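Local coordinates for esterase family protein (PDB 6VH9), which is a serine hydrolase of the alpha/beta-hydrolase superfamily that probably cleaves carboxylic esters, possibly including S-formylglutathione, at residues Ala4-Asn9 with Val23-Asp28. Sequence-based numbering, arbitrary orientation.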
ATOM      1  N   ALA A   4       9.196   4.548 -10.348  1.00 26.81           N
ATOM      2  CA  ALA A   4       8.130   4.652  -9.368  1.00 22.90           C
ATOM      3  C   ALA A   4       7.388   3.323  -9.318  1.00 25.19           C
ATOM      4  O   ALA A   4       7.101   2.721 -10.360  1.00 27.02           O
ATOM      5  CB  ALA A   4       7.167   5.785  -9.732  1.00 25.76           C
ATOM      6  N   TYR A   5       7.086   2.866  -8.109  1.00 24.42           N
ATOM      7  CA  TYR A   5       6.153   1.762  -7.913  1.00 25.39           C
ATOM      8  C   TYR A   5       4.840   2.350  -7.428  1.00 20.93           C
ATOM      9  O   TYR A   5       4.818   3.107  -6.451  1.00 22.70           O
ATOM     10  CB  TYR A   5       6.676   0.743  -6.903  1.00 26.91           C
ATOM     11  CG  TYR A   5       5.703  -0.408  -6.741  1.00 36.20           C
ATOM     12  CD1 TYR A   5       5.213  -1.075  -7.856  1.00 38.93           C
ATOM     13  CD2 TYR A   5       5.252  -0.802  -5.487  1.00 45.20           C
ATOM     14  CE1 TYR A   5       4.314  -2.118  -7.729  1.00 42.03           C
ATOM     15  CE2 TYR A   5       4.351  -1.845  -5.349  1.00 38.59           C
ATOM     16  CZ  TYR A   5       3.892  -2.507  -6.471  1.00 42.02           C
ATOM     17  OH  TYR A   5       2.994  -3.559  -6.351  1.00 48.56           O
ATOM     18  N   ILE A   6       3.755   2.024  -8.122  1.00 21.78           N
ATOM     19  CA  ILE A   6       2.492   2.725  -7.954  1.00 23.94           C
ATOM     20  C   ILE A   6       1.404   1.713  -7.661  1.00 24.17           C
ATOM     21  O   ILE A   6       1.209   0.752  -8.422  1.00 25.09           O
ATOM     22  CB  ILE A   6       2.129   3.557  -9.196  1.00 25.96           C
ATOM     23  CG1 ILE A   6       3.255   4.546  -9.506  1.00 28.54           C
ATOM     24  CG2 ILE A   6       0.803   4.284  -8.981  1.00 30.05           C
ATOM     25  CD1 ILE A   6       3.011   5.380 -10.755  1.00 33.08           C
ATOM     26  N   SER A   7       0.642   2.006  -6.629  1.00 21.67           N
ATOM     27  CA  SER A   7      -0.517   1.187  -6.243  1.00 22.42           C
ATOM     28  C   SER A   7      -1.752   2.079  -6.407  1.00 22.94           C
ATOM     29  O   SER A   7      -1.769   3.109  -5.812  1.00 23.36           O
ATOM     30  CB  SER A   7      -0.333   0.711  -4.847  1.00 30.65           C
ATOM     31  OG  SER A   7      -1.262  -0.275  -4.554  1.00 42.55           O
ATOM     32  N   LEU A   8      -2.688   1.695  -7.263  1.00 20.53           N
ATOM     33  CA  LEU A   8      -3.894   2.519  -7.518  1.00 25.85           C
ATOM     34  C   LEU A   8      -5.149   1.745  -7.179  1.00 28.05           C
ATOM     35  O   LEU A   8      -5.269   0.662  -7.636  1.00 32.22           O
ATOM     36  CB  LEU A   8      -4.055   2.839  -9.001  1.00 34.57           C
ATOM     37  CG  LEU A   8      -2.993   3.669  -9.684  1.00 37.47           C
ATOM     38  CD1 LEU A   8      -1.941   2.759 -10.275  1.00 38.55           C
ATOM     39  CD2 LEU A   8      -3.634   4.524 -10.758  1.00 31.65           C
ATOM     40  N   ASN A   9      -6.061   2.370  -6.469  1.00 23.83           N
ATOM     41  CA  ASN A   9      -7.361   1.732  -6.218  1.00 23.41           C
ATOM     42  C   ASN A   9      -8.430   2.713  -6.705  1.00 26.70           C
ATOM     43  O   ASN A   9      -8.487   3.780  -6.195  1.00 25.84           O
ATOM     44  CB  ASN A   9      -7.512   1.288  -4.774  1.00 25.49           C
ATOM     45  CG  ASN A   9      -8.835   0.603  -4.570  1.00 30.70           C
ATOM     46  OD1 ASN A   9      -9.858   1.118  -4.963  1.00 27.39           O
ATOM     47  ND2 ASN A   9      -8.803  -0.581  -4.010  1.00 29.74           N
ATOM     48  N   VAL A  23       1.280  -0.443 -10.924  1.00 21.10           N
ATOM     49  CA  VAL A  23       1.960   0.129 -12.082  1.00 22.03           C
ATOM     50  C   VAL A  23       3.430   0.344 -11.746  1.00 22.19           C
ATOM     51  O   VAL A  23       3.762   0.876 -10.679  1.00 25.35           O
ATOM     52  CB  VAL A  23       1.314   1.456 -12.531  1.00 22.16           C
ATOM     53  CG1 VAL A  23       2.166   2.147 -13.612  1.00 24.98           C
ATOM     54  CG2 VAL A  23      -0.108   1.198 -13.076  1.00 25.90           C
ATOM     55  N   ILE A  24       4.310  -0.092 -12.642  1.00 21.17           N
ATOM     56  CA  ILE A  24       5.722   0.285 -12.603  1.00 20.16           C
ATOM     57  C   ILE A  24       5.921   1.379 -13.640  1.00 23.21           C
ATOM     58  O   ILE A  24       5.607   1.182 -14.819  1.00 22.63           O
ATOM     59  CB  ILE A  24       6.645  -0.910 -12.887  1.00 24.05           C
ATOM     60  CG1 ILE A  24       6.580  -1.934 -11.756  1.00 30.05           C
ATOM     61  CG2 ILE A  24       8.090  -0.433 -13.052  1.00 29.27           C
ATOM     62  CD1 ILE A  24       7.118  -3.315 -12.164  1.00 26.11           C
ATOM     63  N   LEU A  25       6.442   2.533 -13.211  1.00 23.58           N
ATOM     64  CA  LEU A  25       6.634   3.691 -14.083  1.00 21.92           C
ATOM     65  C   LEU A  25       8.091   4.125 -13.969  1.00 26.56           C
ATOM     66  O   LEU A  25       8.455   4.879 -13.053  1.00 28.93           O
ATOM     67  CB  LEU A  25       5.678   4.824 -13.711  1.00 24.06           C
ATOM     68  CG  LEU A  25       5.523   5.949 -14.731  1.00 25.41           C
ATOM     69  CD1 LEU A  25       4.688   5.468 -15.934  1.00 24.75           C
ATOM     70  CD2 LEU A  25       4.862   7.163 -14.082  1.00 27.91           C
ATOM     71  N   PRO A  26       8.958   3.647 -14.865  1.00 25.85           N
ATOM     72  CA  PRO A  26      10.372   4.022 -14.794  1.00 22.83           C
ATOM     73  C   PRO A  26      10.531   5.529 -14.922  1.00 31.30           C
ATOM     74  O   PRO A  26       9.707   6.218 -15.529  1.00 33.01           O
ATOM     75  CB  PRO A  26      10.992   3.288 -15.989  1.00 26.60           C
ATOM     76  CG  PRO A  26      10.085   2.126 -16.215  1.00 27.63           C
ATOM     77  CD  PRO A  26       8.711   2.643 -15.916  1.00 28.83           C
ATOM     78  N   GLU A  27      11.589   6.045 -14.326  1.00 30.48           N
ATOM     79  CA  GLU A  27      11.779   7.484 -14.332  1.00 35.61           C
ATOM     80  C   GLU A  27      12.491   7.931 -15.607  1.00 41.93           C
ATOM     81  O   GLU A  27      13.318   7.214 -16.177  1.00 46.57           O
ATOM     82  CB  GLU A  27      12.555   7.930 -13.089  1.00 41.34           C
ATOM     83  CG  GLU A  27      11.748   7.808 -11.784  1.00 44.85           C
ATOM     84  CD  GLU A  27      12.593   8.107 -10.547  1.00 46.32           C
ATOM     85  OE1 GLU A  27      13.535   8.907 -10.664  1.00 49.47           O
ATOM     86  OE2 GLU A  27      12.331   7.531  -9.474  1.00 52.01           O
ATOM     87  N   ASP A  28      12.115   9.115 -16.075  1.00 44.26           N
ATOM     88  CA  ASP A  28      12.757   9.791 -17.192  1.00 39.75           C
ATOM     89  C   ASP A  28      13.005  11.231 -16.772  1.00 37.76           C
ATOM     90  O   ASP A  28      12.198  11.814 -16.041  1.00 34.32           O
ATOM     91  CB  ASP A  28      11.868   9.730 -18.453  1.00 43.15           C
ATOM     92  CG  ASP A  28      12.523  10.362 -19.664  1.00 55.54           C
ATOM     93  OD1 ASP A  28      13.314   9.672 -20.337  1.00 58.74           O
ATOM     94  OD2 ASP A  28      12.250  11.551 -19.942  1.00 55.44           O
TER
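I6 sends CG1 off beside its backbone N (chi1 -57°), and an extended chi2 carries CD1 obliquely across to CB of L25, 4.0 Å away. L8 has the same first torsion, and its CD1 meets CG2 of V23 at 3.7 Å. Both pairs lie across the beta hairpin of strands 3-12 and 17-26, the first two strands of the alpha/beta-hydrolase sheet. A4, I6, V23 and L25 share one face. I6 also touches F108 there, and L25 touches L41. On the other face, the ring edge of Y5 at CD1 comes 4.2 Å from CG1 of I24. M58 and E64 pack against both side chains.

The hairpin is antiparallel, with A4-L25 and I6-V23 as hydrogen-bonded pairs and Y5-I24 as the non-hydrogen-bonded pair between them. Strand 3-12 is outermost within the chain, but residues 4-9 pair antiparallel with a strand of a neighbouring subunit, another copy of the protein, so the sheet continues across that interface. At I6-V23, the bond from N of I6 to O of V23 is 2.8 Å long but bent, at 143°. At A4-L25, N of A4 gives a nearly straight bond to O of L25, from 44° above its carbonyl plane.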